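PDB 6L4U: fucoxanthin chlorophyll a/c-binding protein Lhcq3 from Chaetoceros gracilis, which probably harvests light as a diatom antenna subunit, holding chlorophyll a, chlorophyll c and carotenoids and passing excitation energy toward a photosystem. Local coordinates for residues P44-L48 with N49-S53; M92-S95 with D96-F99; T163-R166 with K167-E171. All coordinates share one frame; numbering follows the deposited sequence.

Contact 1 of 3, residues P44-L48 with N49-S53; sequences PFDPL and NLADS. With CLA (chlorophyll a), chain B.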
loop_
_atom_site.group_PDB
_atom_site.type_symbol
_atom_site.label_atom_id
_atom_site.label_comp_id
_atom_site.label_asym_id
_atom_site.label_seq_id
_atom_site.Cartn_x
_atom_site.Cartn_y
_atom_site.Cartn_z
ATOM N N PRO X 44 17.295 7.058 -92.377
ATOM C CA PRO X 44 17.421 6.490 -91.030
ATOM C C PRO X 44 16.615 5.202 -90.854
ATOM O O PRO X 44 15.435 5.143 -91.187
ATOM C CB PRO X 44 16.882 7.605 -90.132
ATOM C CG PRO X 44 15.922 8.351 -90.983
ATOM C CD PRO X 44 16.376 8.208 -92.412
ATOM N N PHE X 45 17.271 4.168 -90.339
ATOM C CA PHE X 45 16.664 2.852 -90.186
ATOM C C PHE X 45 15.960 2.794 -88.838
ATOM O O PHE X 45 16.609 2.694 -87.792
ATOM C CB PHE X 45 17.718 1.756 -90.302
ATOM C CG PHE X 45 17.227 0.396 -89.910
ATOM C CD1 PHE X 45 17.649 -0.199 -88.733
ATOM C CD2 PHE X 45 16.353 -0.294 -90.725
ATOM C CE1 PHE X 45 17.198 -1.453 -88.374
ATOM C CE2 PHE X 45 15.898 -1.548 -90.378
ATOM C CZ PHE X 45 16.321 -2.128 -89.199
ATOM N N ASP X 46 14.630 2.865 -88.867
ATOM C CA ASP X 46 13.808 2.739 -87.663
ATOM C C ASP X 46 12.411 2.301 -88.082
ATOM O O ASP X 46 11.485 3.116 -88.171
ATOM C CB ASP X 46 13.770 4.061 -86.895
ATOM C CG ASP X 46 13.280 3.902 -85.470
ATOM O OD1 ASP X 46 12.737 4.881 -84.922
ATOM O OD2 ASP X 46 13.437 2.810 -84.894
ATOM N N PRO X 47 12.225 1.006 -88.368
ATOM C CA PRO X 47 10.901 0.550 -88.811
ATOM C C PRO X 47 9.865 0.514 -87.701
ATOM O O PRO X 47 8.691 0.801 -87.962
ATOM C CB PRO X 47 11.182 -0.852 -89.364
ATOM C CG PRO X 47 12.377 -1.306 -88.628
ATOM C CD PRO X 47 13.213 -0.089 -88.388
ATOM N N LEU X 48 10.256 0.184 -86.473
ATOM C CA LEU X 48 9.314 0.134 -85.365
ATOM C C LEU X 48 9.065 1.494 -84.734
ATOM O O LEU X 48 8.293 1.564 -83.773
ATOM C CB LEU X 48 9.808 -0.844 -84.298
ATOM C CG LEU X 48 9.809 -2.325 -84.677
ATOM C CD1 LEU X 48 10.080 -3.180 -83.459
ATOM C CD2 LEU X 48 8.492 -2.720 -85.317
ATOM N N ASN X 49 9.700 2.550 -85.260
ATOM C CA ASN X 49 9.563 3.938 -84.803
ATOM C C ASN X 49 9.916 4.071 -83.321
ATOM O O ASN X 49 9.233 4.742 -82.543
ATOM C CB ASN X 49 8.167 4.493 -85.105
ATOM C CG ASN X 49 8.132 6.010 -85.106
ATOM O OD1 ASN X 49 7.161 6.622 -84.665
ATOM N ND2 ASN X 49 9.202 6.623 -85.594
ATOM N N LEU X 50 11.004 3.413 -82.930
ATOM C CA LEU X 50 11.451 3.443 -81.546
ATOM C C LEU X 50 12.047 4.783 -81.136
ATOM O O LEU X 50 12.176 5.036 -79.934
ATOM C CB LEU X 50 12.475 2.332 -81.305
ATOM C CG LEU X 50 11.921 0.911 -81.217
ATOM C CD1 LEU X 50 13.033 -0.096 -81.011
ATOM C CD2 LEU X 50 10.913 0.811 -80.096
ATOM N N ALA X 51 12.416 5.637 -82.093
ATOM C CA ALA X 51 13.006 6.931 -81.770
ATOM C C ALA X 51 11.993 7.890 -81.171
ATOM O O ALA X 51 12.369 8.776 -80.396
ATOM C CB ALA X 51 13.636 7.549 -83.016
ATOM N N ASP X 52 10.721 7.731 -81.509
ATOM C CA ASP X 52 9.667 8.563 -80.959
ATOM C C ASP X 52 8.887 7.872 -79.851
ATOM O O ASP X 52 7.850 8.393 -79.430
ATOM C CB ASP X 52 8.717 9.001 -82.074
ATOM C CG ASP X 52 9.359 9.989 -83.022
ATOM O OD1 ASP X 52 10.239 10.751 -82.572
ATOM O OD2 ASP X 52 8.990 10.002 -84.215
ATOM N N SER X 53 9.359 6.720 -79.369
ATOM C CA SER X 53 8.712 6.066 -78.240
ATOM C C SER X 53 8.925 6.830 -76.944
ATOM O O SER X 53 8.113 6.707 -76.023
ATOM C CB SER X 53 9.227 4.635 -78.092
ATOM O OG SER X 53 10.632 4.614 -77.941
HETATM MG MG CLA B . 20.962 0.601 -83.996
HETATM C CHA CLA B . 19.756 3.263 -85.815
HETATM C CHB CLA B . 19.941 2.174 -81.181
HETATM C CHC CLA B . 21.725 -2.192 -82.335
HETATM C CHD CLA B . 21.533 -1.183 -87.182
HETATM N NA CLA B . 19.975 2.367 -83.563
HETATM C C1A CLA B . 19.592 3.315 -84.325
HETATM C C2A CLA B . 18.966 4.498 -83.652
HETATM C C3A CLA B . 19.133 4.155 -82.196
HETATM C C4A CLA B . 19.728 2.801 -82.329
HETATM C CMA CLA B . 20.143 5.088 -81.545
HETATM C CAA CLA B . 17.476 4.246 -83.945
HETATM C CBA CLA B . 16.411 4.954 -83.113
HETATM C CGA CLA B . 15.766 4.059 -82.068
HETATM O O1A CLA B . 15.115 4.546 -81.172
HETATM O O2A CLA B . 15.960 2.622 -82.026
HETATM N NB CLA B . 20.856 0.082 -82.031
HETATM C C1B CLA B . 20.473 0.827 -81.006
HETATM C C2B CLA B . 20.533 0.166 -79.681
HETATM C C3B CLA B . 21.065 -1.161 -80.049
HETATM C C4B CLA B . 21.224 -1.083 -81.521
HETATM C CMB CLA B . 20.162 0.711 -78.333
HETATM C CAB CLA B . 21.383 -2.322 -79.193
HETATM C CBB CLA B . 22.237 -2.221 -78.208
HETATM N NC CLA B . 21.460 -1.287 -84.643
HETATM C C1C CLA B . 21.827 -2.255 -83.795
HETATM C C2C CLA B . 22.368 -3.482 -84.429
HETATM C C3C CLA B . 22.302 -3.166 -85.861
HETATM C C4C CLA B . 21.725 -1.804 -85.866
HETATM C CMC CLA B . 22.875 -4.741 -83.796
HETATM C CAC CLA B . 22.703 -4.020 -87.032
HETATM C CBC CLA B . 21.456 -4.800 -87.381
HETATM N ND CLA B . 20.671 0.832 -85.989
HETATM C C1D CLA B . 21.062 0.196 -87.208
HETATM C C2D CLA B . 20.976 1.025 -88.423
HETATM C C3D CLA B . 20.415 2.270 -87.836
HETATM C C4D CLA B . 20.293 2.069 -86.473
HETATM C CMD CLA B . 21.228 0.814 -89.888
HETATM C CAD CLA B . 19.969 3.649 -88.130
HETATM O OBD CLA B . 19.948 4.191 -89.292
HETATM C CBD CLA B . 19.576 4.304 -86.869
HETATM C CGD CLA B . 20.521 5.431 -86.615
HETATM O O1D CLA B . 21.668 5.224 -86.267
HETATM O O2D CLA B . 20.051 6.793 -86.734
HETATM C CED CLA B . 20.747 7.813 -86.032
HETATM C C1 CLA B . 16.143 2.074 -80.722
HETATM C C2 CLA B . 16.770 0.703 -80.756
HETATM C C3 CLA B . 16.639 -0.150 -79.728
HETATM C C4 CLA B . 15.873 0.241 -78.494
HETATM C C5 CLA B . 17.286 -1.511 -79.829
HETATM C C6 CLA B . 17.098 -2.384 -78.596
HETATM C C7 CLA B . 16.884 -3.850 -78.955
HETATM C C8 CLA B . 15.470 -4.157 -79.435
HETATM C C9 CLA B . 14.416 -3.547 -78.521
HETATM C C10 CLA B . 15.290 -5.667 -79.500
HETATM C C11 CLA B . 16.238 -6.278 -80.519
HETATM C C12 CLA B . 16.259 -7.796 -80.444
HETATM C C13 CLA B . 16.659 -8.357 -81.802
HETATM C C14 CLA B . 15.431 -8.741 -82.618
HETATM C C15 CLA B . 17.599 -9.543 -81.628
HETATM C C16 CLA B . 18.391 -9.775 -82.907
HETATM C C17 CLA B . 19.738 -10.440 -82.639
HETATM C C18 CLA B . 20.829 -9.823 -83.510
HETATM C C19 CLA B . 20.474 -9.878 -84.990
HETATM C C20 CLA B . 22.179 -10.481 -83.267
#

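Contact 2 of 3, residues M92-S95 with D96-F99; sequences MLSS and DVSF. With KC1 (Chlorophyll c1), chain C.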
loop_
_atom_site.group_PDB
_atom_site.type_symbol
_atom_site.label_atom_id
_atom_site.label_comp_id
_atom_site.label_asym_id
_atom_site.label_seq_id
_atom_site.Cartn_x
_atom_site.Cartn_y
_atom_site.Cartn_z
ATOM N N MET X 92 53.320 -15.283 -67.467
ATOM C CA MET X 92 52.396 -15.657 -66.407
ATOM C C MET X 92 51.356 -14.560 -66.244
ATOM O O MET X 92 51.705 -13.381 -66.141
ATOM C CB MET X 92 53.140 -15.864 -65.087
ATOM C CG MET X 92 54.149 -16.995 -65.095
ATOM S SD MET X 92 53.419 -18.625 -65.302
ATOM C CE MET X 92 52.617 -18.843 -63.717
ATOM N N LEU X 93 50.078 -14.945 -66.235
ATOM C CA LEU X 93 49.037 -13.994 -65.862
ATOM C C LEU X 93 49.034 -13.757 -64.360
ATOM O O LEU X 93 48.915 -12.614 -63.906
ATOM C CB LEU X 93 47.670 -14.491 -66.326
ATOM C CG LEU X 93 46.463 -13.694 -65.828
ATOM C CD1 LEU X 93 46.291 -12.423 -66.624
ATOM C CD2 LEU X 93 45.204 -14.524 -65.878
ATOM N N SER X 94 49.176 -14.823 -63.580
ATOM C CA SER X 94 49.251 -14.717 -62.131
ATOM C C SER X 94 50.360 -15.617 -61.608
ATOM O O SER X 94 51.206 -16.078 -62.379
ATOM C CB SER X 94 47.916 -15.087 -61.487
ATOM O OG SER X 94 47.638 -16.463 -61.647
ATOM N N SER X 95 50.371 -15.857 -60.296
ATOM C CA SER X 95 51.372 -16.735 -59.703
ATOM C C SER X 95 51.198 -18.185 -60.129
ATOM O O SER X 95 52.192 -18.914 -60.218
ATOM C CB SER X 95 51.316 -16.635 -58.180
ATOM O OG SER X 95 51.904 -15.429 -57.727
ATOM N N ASP X 96 49.968 -18.620 -60.402
ATOM C CA ASP X 96 49.709 -20.004 -60.755
ATOM C C ASP X 96 48.983 -20.188 -62.079
ATOM O O ASP X 96 48.793 -21.334 -62.501
ATOM C CB ASP X 96 48.899 -20.693 -59.646
ATOM C CG ASP X 96 49.678 -20.827 -58.355
ATOM O OD1 ASP X 96 50.925 -20.889 -58.412
ATOM O OD2 ASP X 96 49.044 -20.876 -57.281
ATOM N N VAL X 97 48.569 -19.114 -62.744
ATOM C CA VAL X 97 47.853 -19.202 -64.010
ATOM C C VAL X 97 48.686 -18.504 -65.073
ATOM O O VAL X 97 48.919 -17.292 -64.996
ATOM C CB VAL X 97 46.448 -18.586 -63.918
ATOM C CG1 VAL X 97 45.802 -18.525 -65.293
ATOM C CG2 VAL X 97 45.584 -19.376 -62.956
ATOM N N SER X 98 49.147 -19.270 -66.052
ATOM C CA SER X 98 49.849 -18.721 -67.196
ATOM C C SER X 98 48.863 -18.418 -68.315
ATOM O O SER X 98 47.685 -18.773 -68.253
ATOM C CB SER X 98 50.912 -19.692 -67.702
ATOM O OG SER X 98 50.312 -20.853 -68.250
ATOM N N PHE X 99 49.366 -17.761 -69.360
ATOM C CA PHE X 99 48.551 -17.577 -70.553
ATOM C C PHE X 99 48.534 -18.832 -71.414
ATOM O O PHE X 99 47.753 -18.916 -72.367
ATOM C CB PHE X 99 49.057 -16.393 -71.368
ATOM C CG PHE X 99 49.099 -15.096 -70.610
ATOM C CD1 PHE X 99 47.974 -14.299 -70.517
ATOM C CD2 PHE X 99 50.273 -14.663 -70.017
ATOM C CE1 PHE X 99 48.010 -13.098 -69.833
ATOM C CE2 PHE X 99 50.318 -13.464 -69.330
ATOM C CZ PHE X 99 49.184 -12.680 -69.240
HETATM N NB KC1 C . 48.252 -4.544 -61.457
HETATM N ND KC1 C . 46.102 -7.527 -63.154
HETATM C C1A KC1 C . 48.114 -8.704 -60.964
HETATM C C1B KC1 C . 49.249 -4.611 -60.584
HETATM C C1C KC1 C . 46.231 -3.566 -63.549
HETATM C C1D KC1 C . 45.055 -7.663 -64.124
HETATM C C2A KC1 C . 49.023 -9.356 -59.938
HETATM C C2B KC1 C . 49.900 -3.318 -60.254
HETATM C C2C KC1 C . 45.382 -2.871 -64.542
HETATM C C2D KC1 C . 44.538 -9.038 -64.325
HETATM C C3A KC1 C . 49.793 -8.170 -59.395
HETATM C C3B KC1 C . 49.125 -2.380 -61.094
HETATM C C3C KC1 C . 44.625 -3.974 -65.155
HETATM C C3D KC1 C . 45.391 -9.766 -63.349
HETATM C C4A KC1 C . 49.182 -7.088 -60.215
HETATM C C4B KC1 C . 48.144 -3.257 -61.787
HETATM C C4C KC1 C . 45.145 -5.166 -64.440
HETATM C C4D KC1 C . 46.231 -8.843 -62.747
HETATM C CAA KC1 C . 50.094 -10.291 -60.488
HETATM C CAB KC1 C . 49.287 -0.912 -61.239
HETATM C CAC KC1 C . 43.593 -3.911 -66.251
HETATM C CAD KC1 C . 45.701 -11.095 -62.775
HETATM C CBA KC1 C . 49.912 -11.729 -60.005
HETATM C CBB KC1 C . 49.563 -0.366 -62.410
HETATM C CBC KC1 C . 42.289 -3.525 -65.602
HETATM C CBD KC1 C . 46.765 -10.943 -61.765
HETATM C CED KC1 C . 45.919 -13.027 -58.645
HETATM C CGA KC1 C . 50.066 -11.894 -58.511
HETATM C CGD KC1 C . 46.177 -11.313 -60.438
HETATM C CHA KC1 C . 47.113 -9.494 -61.765
HETATM C CHB KC1 C . 49.665 -5.873 -59.971
HETATM C CHC KC1 C . 47.143 -2.750 -62.735
HETATM C CHD KC1 C . 44.581 -6.473 -64.827
HETATM C CMA KC1 C . 49.429 -7.935 -57.935
HETATM C CMB KC1 C . 51.045 -3.043 -59.320
HETATM C CMC KC1 C . 45.313 -1.398 -64.841
HETATM C CMD KC1 C . 43.498 -9.697 -65.184
HETATM N NA KC1 C . 48.222 -7.431 -61.077
HETATM N NC KC1 C . 46.083 -4.901 -63.497
HETATM O O1A KC1 C . 49.528 -12.831 -57.948
HETATM O O1D KC1 C . 45.721 -10.462 -59.697
HETATM O O2A KC1 C . 50.846 -10.964 -57.714
HETATM O O2D KC1 C . 46.168 -12.697 -60.008
HETATM O OBD KC1 C . 45.118 -12.195 -63.089
HETATM MG MG KC1 C . 47.355 -6.106 -62.415
#

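Contact 3 of 3, residues T163-R166 with K167-E171; sequences TLKR and KQDSE. With CLA (chlorophyll a), chain D.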
loop_
_atom_site.group_PDB
_atom_site.type_symbol
_atom_site.label_atom_id
_atom_site.label_comp_id
_atom_site.label_asym_id
_atom_site.label_seq_id
_atom_site.Cartn_x
_atom_site.Cartn_y
_atom_site.Cartn_z
ATOM N N THR X 163 35.331 15.310 -90.821
ATOM C CA THR X 163 36.013 14.020 -90.746
ATOM C C THR X 163 35.494 13.195 -89.578
ATOM O O THR X 163 35.442 11.962 -89.649
ATOM C CB THR X 163 37.521 14.221 -90.615
ATOM O OG1 THR X 163 37.934 15.308 -91.451
ATOM C CG2 THR X 163 38.262 12.964 -91.048
ATOM N N LEU X 164 35.110 13.864 -88.490
ATOM C CA LEU X 164 34.555 13.159 -87.343
ATOM C C LEU X 164 33.132 12.689 -87.620
ATOM O O LEU X 164 32.655 11.753 -86.971
ATOM C CB LEU X 164 34.635 14.061 -86.109
ATOM C CG LEU X 164 34.356 13.516 -84.707
ATOM C CD1 LEU X 164 35.299 14.162 -83.721
ATOM C CD2 LEU X 164 32.934 13.829 -84.302
ATOM N N LYS X 165 32.444 13.321 -88.574
ATOM C CA LYS X 165 31.129 12.841 -88.988
ATOM C C LYS X 165 31.237 11.502 -89.701
ATOM O O LYS X 165 30.458 10.582 -89.428
ATOM C CB LYS X 165 30.451 13.867 -89.893
ATOM C CG LYS X 165 29.144 13.409 -90.506
ATOM C CD LYS X 165 28.076 13.207 -89.454
ATOM C CE LYS X 165 26.784 12.717 -90.085
ATOM N NZ LYS X 165 26.904 11.323 -90.596
ATOM N N ARG X 166 32.203 11.371 -90.611
ATOM C CA ARG X 166 32.376 10.112 -91.329
ATOM C C ARG X 166 32.917 9.027 -90.410
ATOM O O ARG X 166 32.531 7.859 -90.526
ATOM C CB ARG X 166 33.301 10.314 -92.530
ATOM C CG ARG X 166 33.313 9.154 -93.523
ATOM C CD ARG X 166 34.576 8.313 -93.393
ATOM N NE ARG X 166 34.446 7.011 -94.039
ATOM C CZ ARG X 166 35.142 5.935 -93.691
ATOM N NH1 ARG X 166 36.016 6.004 -92.698
ATOM N NH2 ARG X 166 34.964 4.788 -94.331
ATOM N N LYS X 167 33.803 9.393 -89.488
ATOM C CA LYS X 167 34.375 8.410 -88.582
ATOM C C LYS X 167 33.405 7.986 -87.487
ATOM O O LYS X 167 33.532 6.877 -86.964
ATOM C CB LYS X 167 35.663 8.954 -87.966
ATOM C CG LYS X 167 36.894 8.755 -88.820
ATOM C CD LYS X 167 38.152 8.734 -87.972
ATOM C CE LYS X 167 39.354 9.202 -88.775
ATOM N NZ LYS X 167 40.610 9.191 -87.980
ATOM N N GLN X 168 32.440 8.833 -87.127
ATOM C CA GLN X 168 31.381 8.383 -86.231
ATOM C C GLN X 168 30.459 7.384 -86.911
ATOM O O GLN X 168 29.911 6.502 -86.241
ATOM C CB GLN X 168 30.559 9.565 -85.723
ATOM C CG GLN X 168 31.044 10.147 -84.415
ATOM C CD GLN X 168 30.357 11.450 -84.087
ATOM O OE1 GLN X 168 29.852 12.137 -84.972
ATOM N NE2 GLN X 168 30.336 11.802 -82.809
ATOM N N ASP X 169 30.269 7.509 -88.226
ATOM C CA ASP X 169 29.450 6.539 -88.939
ATOM C C ASP X 169 30.165 5.206 -89.045
ATOM O O ASP X 169 29.530 4.152 -88.966
ATOM C CB ASP X 169 29.105 7.044 -90.335
ATOM C CG ASP X 169 28.477 8.404 -90.314
ATOM O OD1 ASP X 169 28.000 8.811 -89.241
ATOM O OD2 ASP X 169 28.460 9.072 -91.366
ATOM N N SER X 170 31.480 5.235 -89.226
ATOM C CA SER X 170 32.242 4.002 -89.275
ATOM C C SER X 170 32.452 3.394 -87.898
ATOM O O SER X 170 32.709 2.192 -87.806
ATOM C CB SER X 170 33.588 4.242 -89.952
ATOM O OG SER X 170 34.359 3.057 -89.952
ATOM N N GLU X 171 32.356 4.190 -86.828
ATOM C CA GLU X 171 32.355 3.608 -85.490
ATOM C C GLU X 171 31.064 2.852 -85.233
ATOM O O GLU X 171 31.085 1.729 -84.717
ATOM C CB GLU X 171 32.552 4.690 -84.426
ATOM C CG GLU X 171 32.518 4.138 -83.005
ATOM C CD GLU X 171 33.266 4.977 -81.984
ATOM O OE1 GLU X 171 33.975 5.926 -82.357
ATOM O OE2 GLU X 171 33.149 4.676 -80.783
HETATM MG MG CLA D . 36.040 5.250 -81.462
HETATM C CHA CLA D . 36.700 8.451 -80.327
HETATM C CHB CLA D . 36.107 6.461 -84.605
HETATM C CHC CLA D . 35.874 2.042 -82.520
HETATM C CHD CLA D . 36.579 4.039 -78.012
HETATM N NA CLA D . 36.394 7.100 -82.328
HETATM C C1A CLA D . 36.535 8.258 -81.805
HETATM C C2A CLA D . 36.571 9.430 -82.751
HETATM C C3A CLA D . 36.307 8.757 -84.067
HETATM C C4A CLA D . 36.273 7.342 -83.629
HETATM C CMA CLA D . 34.872 9.120 -84.408
HETATM C CAA CLA D . 38.003 9.949 -82.897
HETATM C CBA CLA D . 38.184 10.970 -84.016
HETATM C CGA CLA D . 39.662 11.114 -84.288
HETATM O O1A CLA D . 40.124 10.884 -85.392
HETATM O O2A CLA D . 40.553 11.530 -83.223
HETATM N NB CLA D . 36.009 4.381 -83.299
HETATM C C1B CLA D . 36.005 5.009 -84.461
HETATM C C2B CLA D . 35.881 4.139 -85.637
HETATM C C3B CLA D . 35.807 2.793 -85.033
HETATM C C4B CLA D . 35.903 3.076 -83.569
HETATM C CMB CLA D . 35.840 4.585 -87.061
HETATM C CAB CLA D . 35.676 1.487 -85.728
HETATM C CBB CLA D . 36.488 0.473 -85.501
HETATM N NC CLA D . 36.200 3.456 -80.463
HETATM C C1C CLA D . 36.105 2.267 -81.083
HETATM C C2C CLA D . 36.254 1.099 -80.181
HETATM C C3C CLA D . 36.463 1.697 -78.863
HETATM C C4C CLA D . 36.403 3.143 -79.161
HETATM C CMC CLA D . 36.206 -0.360 -80.491
HETATM C CAC CLA D . 36.674 0.996 -77.550
HETATM C CBC CLA D . 38.164 0.827 -77.373
HETATM N ND CLA D . 36.563 5.941 -79.630
HETATM C C1D CLA D . 36.663 5.465 -78.288
HETATM C C2D CLA D . 36.847 6.494 -77.254
HETATM C C3D CLA D . 36.856 7.709 -78.108
HETATM C C4D CLA D . 36.701 7.299 -79.416
HETATM C CMD CLA D . 36.987 6.472 -75.767
HETATM C CAD CLA D . 36.981 9.182 -78.118
HETATM O OBD CLA D . 37.139 9.912 -77.090
HETATM C CBD CLA D . 36.866 9.679 -79.498
HETATM C CGD CLA D . 35.656 10.559 -79.572
HETATM O O1D CLA D . 35.660 11.662 -79.061
HETATM O O2D CLA D . 34.465 10.125 -80.278
HETATM C CED CLA D . 33.556 11.100 -80.784
HETATM C C1 CLA D . 41.959 11.319 -83.326
#

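Contact 1 of 3, residues P44-L48 with N49-S53
Asp46 and Asn49 to Ala51 are brought together by a turn whose backbone closure is slight: the bond from Asn49 N to Asp46 O is long and weak at 3.5 Å, and Asn49, in the left-handed region (phi 57°), lies where the chain bends back. The side chain of Asp46 does most of the closing. Its CG stands anti to the backbone N (chi1 -164°), which carries the carboxylate inside the turn to the amide groups of the returning chain. OD1 receives Ala51 N at 2.9 Å, on its syn side and 18° out of the carboxylate plane, while Leu50 N makes a weak bond to OD2 at 3.2 Å. OD2 also bonds O4 of a bound diadinoxanthin, an oxygen that Leu48 N grips as well, so one acid both ties the turn and holds a pigment end group. The aliphatic part is modest: Leu48 CB lies 4.1 Å from Leu50 CG. On the chlorophyll a side, Phe45 N points at the keto oxygen OBD at 2.9 Å in a nearly straight bond, and Phe45 CD1 comes to 3.6 Å from C2D of the macrocycle. Pro47 CD sits over one face of that phenyl ring, toward its rim. Further along, Leu50 CD1 meets C1 of the phytyl tail at 3.8 Å. The F-D-P-L sequence ahead of helix 56-85, with an aspartate at a carotenoid end ring and a backbone at a chlorophyll, is consistent with the N-terminal carotenoid-binding motif of light-harvesting chlorophyll proteins.

Contact 2 of 3, residues M92-S95 with D96-F99
Leu93 and Phe99 form the dense part of this hairpin-like turn, which a single backbone bridge between Met92 and Ser98 brings together. Leu93 CB lies over one face of the phenyl ring, 3.9 Å from its centroid and 20° off the normal, a CH-pi contact, and Leu93 CD1 reaches CE1 of the same ring at 3.7 Å. With CG anti to the backbone N (chi1 172°), the leucine branch runs side by side with Val97, their CD2 and CG1 atoms 4.1 Å apart. Leu102 packs on both residues, and Phe99 further touches a chlorophyll a. Replacing Phe99 by an alanine would probably leave Leu93 without the ring face that covers its CB and open a gap beside that chlorophyll. Chlorophyll c1 adjoins this packed part: Ser94 CB lies 3.3 Å from O2D and Leu93 CG 3.4 Å from the keto oxygen OBD. Within the turn Val97 O takes Ser94 N at 2.9 Å and Leu93 N more weakly, at a bent angle. Ser94 OG answers by accepting Val97 N at 3.0 Å and, weakly, Asp96 N, the latter as in an ST turn.

The other side is looser. Met92, Ser95 and Asp96 are exposed; a bend at chi2 (-65°) brings Met92 SD to Ser98 CB at 3.6 Å, a light van der Waals contact, and chi3 turns CE back toward Val97. Ser98 is the N-cap of helix 99-103, its OG weakly bonded to Glu100 N. The chemistry implies that a serine hydroxyl and one carbonyl fix the turn's shape, while Leu93 together with the CB of Ser94 meets the chlorophyll c1.

Contact 3 of 3, residues T163-R166 with K167-E171
Leu164 and Gln168, Lys165 and Asp169, and Arg166 and Ser170 meet one turn apart on helix 161-190, an alpha-helix of the chlorophyll a/b-binding fold in which Glu171 opens the E-x-x-N-x-R signature of the family. The backbone supplies the regular i to i+4 bonds, among them Gln168 N to Leu164 O at 2.9 Å; Asp169 N to Lys165 O is weak.

Of the charged contacts, Lys165 forms a salt bridge with Asp169. Bends at chi2 (66°) and chi4 (70°) curl the lysine so that NZ faces both carboxylate oxygens, 2.8 Å from OD2 and 3.1 Å from OD1, though both hydrogen bonds are weak. Asp169 also turns its oxygens close to Lys165 O, a crowding of acceptors that the ammonium group probably offsets; NZ is further held weakly by Pro36 O.

Among the van der Waals contacts, Leu164 CD2 lies against Gln168 CD at 3.5 Å, the two side chains crossing at a slant. Ser170 CB sits over one face of the Arg166 guanidinium, 4.1 Å from NH1, while NH2 bonds a chlorophyll c1 ester oxygen.

Pigment bonds form the last group. Lys167, extended beyond CG, places NZ 3.1 Å from O1A of the chlorophyll a and bonds a fucoxanthin too, while Ser170 OG serves the keto oxygen of a second chlorophyll a. Glu171 is pinned through OE2 by a salt bridge to Arg71 of helix 56-85, which leaves OE1 to ligate the central magnesium at 2.3 Å.

How the contacts relate
Each of the three contacts is local and lies beside a different chlorophyll; contacts 1 and 2 are loop turns and contact 3 is a stretch of helix. Contacts 1 and 3 are the near pair, with centres about 21 Å apart and nearest atoms about 11 Å apart; Pro36, ahead of 44-53 in the chain, packs on the helix of contact 3. Contact 2 stands on the opposite side of the chain's centre from both, its centre about 48 Å from contact 1 and about 39 Å from contact 3. The magnesium ions (CLA MG) at contacts 1 and 3 are 16.0 Å apart, whereas KC1 MG at contact 2 lies 24.9 Å from CLA MG at contact 3.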